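Local atomic coordinates of DNA translocase coupling protein (Clostridium perfringens, PDB entry 6O1W), a protein that probably binds ATP and DNA and acts as an FtsK/SpoIIIE-family coupling protein that moves DNA during plasmid conjugation, seen here as one piece of a longer membrane protein. Residues M88-L98 against V113-N121. Numbering follows the deposited sequence.
Sequences MAGDAKIPKYL and VVGQTFSGN
M88, a selenomethionine at the end of strand 82-89, meets F118 with its terminal methyl: M88 CE lies at the ring edge, near its plane, 3.6 Å from F118 CE1, brought there by the bend of the chain at chi3 (64°). The chain then reverses through a type I turn from A89 to A92, and the methyl of A92 reaches the same CE1 obliquely. K93 turns its side chain away and takes part through its carbonyl oxygen, which accepts from two waters. One, 2.7 Å from K93 O, also donates to T117 O and accepts from Q116 NE2; the other continues to F118 O. I94 comes over a face of the F118 ring, its CG2 4.2 Å from the centroid in a CH-pi contact 27° off the normal. I94 CG2 also lies 3.4 Å from T117 C. The P95 ring and the Q116 side chain cross at about a right angle, P95 CG 3.6 Å from Q116 OE1, while P95 O accepts from R326. L98 packs against Q116, L98 CD2 3.6 Å from Q116 N. The connection between the four-stranded and ten-stranded sheets thus meets the end of strand 111-116 and the loop after it without a direct hydrogen bond. It illustrates a general point: carbonyls such as K93 O, T117 O and F118 O, all acceptors, cannot bond one another, and water supplies the donors.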
loop_
_atom_site.group_PDB
_atom_site.type_symbol
_atom_site.label_atom_id
_atom_site.label_comp_id
_atom_site.label_asym_id
_atom_site.label_seq_id
_atom_site.Cartn_x
_atom_site.Cartn_y
_atom_site.Cartn_z
HETATM N N MSE A 88 11.962 -16.817 -3.099
HETATM C CA MSE A 88 11.656 -16.617 -1.686
HETATM C C MSE A 88 11.829 -17.958 -1.007
HETATM O O MSE A 88 11.352 -18.963 -1.532
HETATM C CB MSE A 88 10.206 -16.127 -1.498
HETATM C CG MSE A 88 10.025 -14.657 -1.851
HETATM SE SE MSE A 88 8.170 -14.062 -1.690
HETATM C CE MSE A 88 7.916 -14.319 0.244
ATOM N N ALA A 89 12.528 -17.986 0.139
ATOM C CA ALA A 89 12.769 -19.206 0.918
ATOM C C ALA A 89 11.431 -19.778 1.391
ATOM O O ALA A 89 10.526 -18.998 1.697
ATOM C CB ALA A 89 13.633 -18.870 2.131
ATOM N N GLY A 90 11.309 -21.111 1.437
ATOM C CA GLY A 90 10.116 -21.783 1.952
ATOM C C GLY A 90 9.766 -21.331 3.368
ATOM O O GLY A 90 8.606 -21.428 3.773
ATOM N N ASP A 91 10.773 -20.808 4.137
ATOM C CA ASP A 91 10.592 -20.262 5.494
ATOM C C ASP A 91 9.930 -18.863 5.524
ATOM O O ASP A 91 9.413 -18.467 6.571
ATOM C CB ASP A 91 11.916 -20.251 6.290
ATOM C CG ASP A 91 13.047 -19.387 5.738
ATOM O OD1 ASP A 91 12.921 -18.137 5.773
ATOM O OD2 ASP A 91 14.087 -19.959 5.333
ATOM N N ALA A 92 9.995 -18.107 4.404
ATOM C CA ALA A 92 9.410 -16.763 4.284
ATOM C C ALA A 92 7.948 -16.924 3.849
ATOM O O ALA A 92 7.600 -16.737 2.678
ATOM C CB ALA A 92 10.205 -15.915 3.286
ATOM N N LYS A 93 7.100 -17.303 4.817
ATOM C CA LYS A 93 5.700 -17.602 4.589
ATOM C C LYS A 93 4.749 -16.434 4.902
ATOM O O LYS A 93 4.847 -15.793 5.953
ATOM C CB LYS A 93 5.302 -18.874 5.350
ATOM C CG LYS A 93 4.033 -19.546 4.829
ATOM C CD LYS A 93 4.323 -20.763 3.933
ATOM C CE LYS A 93 3.059 -21.314 3.304
ATOM N NZ LYS A 93 3.323 -22.503 2.454
ATOM N N ILE A 94 3.864 -16.144 3.947
ATOM C CA ILE A 94 2.796 -15.143 4.032
ATOM C C ILE A 94 1.622 -15.717 3.246
ATOM O O ILE A 94 1.867 -16.378 2.241
ATOM C CB ILE A 94 3.165 -13.671 3.604
ATOM C CG1 ILE A 94 3.839 -13.580 2.235
ATOM C CG2 ILE A 94 4.002 -12.973 4.663
ATOM C CD1 ILE A 94 4.248 -12.156 1.872
ATOM N N PRO A 95 0.353 -15.466 3.639
ATOM C CA PRO A 95 -0.767 -16.038 2.885
ATOM C C PRO A 95 -0.893 -15.513 1.467
ATOM O O PRO A 95 -0.350 -14.458 1.139
ATOM C CB PRO A 95 -1.993 -15.669 3.735
ATOM C CG PRO A 95 -1.463 -15.312 5.076
ATOM C CD PRO A 95 -0.132 -14.703 4.807
ATOM N N LYS A 96 -1.614 -16.260 0.620
ATOM C CA LYS A 96 -1.862 -15.869 -0.777
ATOM C C LYS A 96 -3.317 -15.379 -0.897
ATOM O O LYS A 96 -3.757 -14.929 -1.960
ATOM C CB LYS A 96 -1.580 -17.042 -1.734
ATOM C CG LYS A 96 -0.128 -17.494 -1.740
ATOM C CD LYS A 96 0.164 -18.381 -2.955
ATOM C CE LYS A 96 1.648 -18.629 -3.125
ATOM N NZ LYS A 96 1.968 -19.216 -4.453
ATOM N N TYR A 97 -4.055 -15.500 0.219
ATOM C CA TYR A 97 -5.429 -15.062 0.397
ATOM C C TYR A 97 -5.649 -14.864 1.874
ATOM O O TYR A 97 -5.333 -15.740 2.677
ATOM C CB TYR A 97 -6.434 -16.079 -0.164
ATOM C CG TYR A 97 -7.877 -15.644 -0.028
ATOM C CD1 TYR A 97 -8.338 -14.477 -0.635
ATOM C CD2 TYR A 97 -8.792 -16.414 0.686
ATOM C CE1 TYR A 97 -9.668 -14.082 -0.525
ATOM C CE2 TYR A 97 -10.126 -16.033 0.791
ATOM C CZ TYR A 97 -10.555 -14.861 0.195
ATOM O OH TYR A 97 -11.877 -14.495 0.292
ATOM N N LEU A 98 -6.176 -13.690 2.239
ATOM C CA LEU A 98 -6.386 -13.336 3.632
ATOM C C LEU A 98 -7.679 -12.533 3.725
ATOM O O LEU A 98 -7.665 -11.304 3.569
ATOM C CB LEU A 98 -5.165 -12.534 4.118
ATOM C CG LEU A 98 -5.106 -12.105 5.545
ATOM C CD1 LEU A 98 -4.850 -13.299 6.465
ATOM C CD2 LEU A 98 -4.035 -11.059 5.709
ATOM N N VAL A 113 -5.338 -2.064 10.844
ATOM C CA VAL A 113 -4.574 -3.220 10.390
ATOM C C VAL A 113 -4.795 -3.367 8.868
ATOM O O VAL A 113 -5.941 -3.345 8.418
ATOM C CB VAL A 113 -4.928 -4.513 11.171
ATOM C CG1 VAL A 113 -3.902 -5.605 10.898
ATOM C CG2 VAL A 113 -5.013 -4.244 12.674
ATOM N N VAL A 114 -3.713 -3.526 8.076
ATOM C CA VAL A 114 -3.917 -3.628 6.622
ATOM C C VAL A 114 -3.657 -5.043 6.035
ATOM O O VAL A 114 -4.017 -5.291 4.889
ATOM C CB VAL A 114 -3.157 -2.535 5.837
ATOM C CG1 VAL A 114 -3.730 -1.160 6.172
ATOM C CG2 VAL A 114 -1.665 -2.579 6.123
ATOM N N GLY A 115 -3.081 -5.940 6.823
ATOM C CA GLY A 115 -2.809 -7.295 6.381
ATOM C C GLY A 115 -1.684 -7.986 7.117
ATOM O O GLY A 115 -1.274 -7.542 8.190
ATOM N N GLN A 116 -1.160 -9.067 6.520
ATOM C CA GLN A 116 -0.145 -9.918 7.144
ATOM C C GLN A 116 1.204 -9.902 6.497
ATOM O O GLN A 116 1.297 -10.106 5.294
ATOM C CB GLN A 116 -0.645 -11.381 7.172
ATOM C CG GLN A 116 0.005 -12.206 8.274
ATOM C CD GLN A 116 -0.527 -13.613 8.345
ATOM O OE1 GLN A 116 -1.730 -13.859 8.364
ATOM N NE2 GLN A 116 0.369 -14.565 8.421
ATOM N N THR A 117 2.262 -9.767 7.325
ATOM C CA THR A 117 3.655 -9.835 6.895
ATOM C C THR A 117 4.277 -11.151 7.468
ATOM O O THR A 117 3.527 -12.014 7.925
ATOM C CB THR A 117 4.421 -8.514 7.176
ATOM O OG1 THR A 117 5.642 -8.528 6.422
ATOM C CG2 THR A 117 4.722 -8.294 8.658
ATOM N N PHE A 118 5.608 -11.324 7.386
ATOM C CA PHE A 118 6.320 -12.540 7.834
ATOM C C PHE A 118 6.190 -12.807 9.333
ATOM O O PHE A 118 5.902 -13.937 9.718
ATOM C CB PHE A 118 7.799 -12.516 7.400
ATOM C CG PHE A 118 7.957 -12.255 5.921
ATOM C CD1 PHE A 118 7.726 -13.263 4.994
ATOM C CD2 PHE A 118 8.256 -10.981 5.452
ATOM C CE1 PHE A 118 7.829 -13.012 3.616
ATOM C CE2 PHE A 118 8.330 -10.723 4.075
ATOM C CZ PHE A 118 8.130 -11.746 3.167
ATOM N N SER A 119 6.391 -11.766 10.164
ATOM C CA SER A 119 6.269 -11.819 11.615
ATOM C C SER A 119 5.194 -10.814 12.010
ATOM O O SER A 119 5.482 -9.616 12.111
ATOM C CB SER A 119 7.591 -11.447 12.285
ATOM O OG SER A 119 8.655 -12.297 11.892
ATOM N N GLY A 120 3.964 -11.297 12.161
ATOM C CA GLY A 120 2.818 -10.484 12.571
ATOM C C GLY A 120 2.088 -9.735 11.476
ATOM O O GLY A 120 2.368 -9.903 10.284
ATOM N N ASN A 121 1.142 -8.886 11.895
ATOM C CA ASN A 121 0.318 -8.076 11.009
ATOM C C ASN A 121 0.860 -6.668 10.856
ATOM O O ASN A 121 1.630 -6.191 11.700
ATOM C CB ASN A 121 -1.118 -8.026 11.522
ATOM C CG ASN A 121 -1.825 -9.354 11.448
ATOM O OD1 ASN A 121 -1.642 -10.154 10.522
ATOM N ND2 ASN A 121 -2.658 -9.616 12.426
HETATM O O HOH W 1 3.001 -14.826 7.681
HETATM O O HOH W 2 6.456 -16.449 8.045
#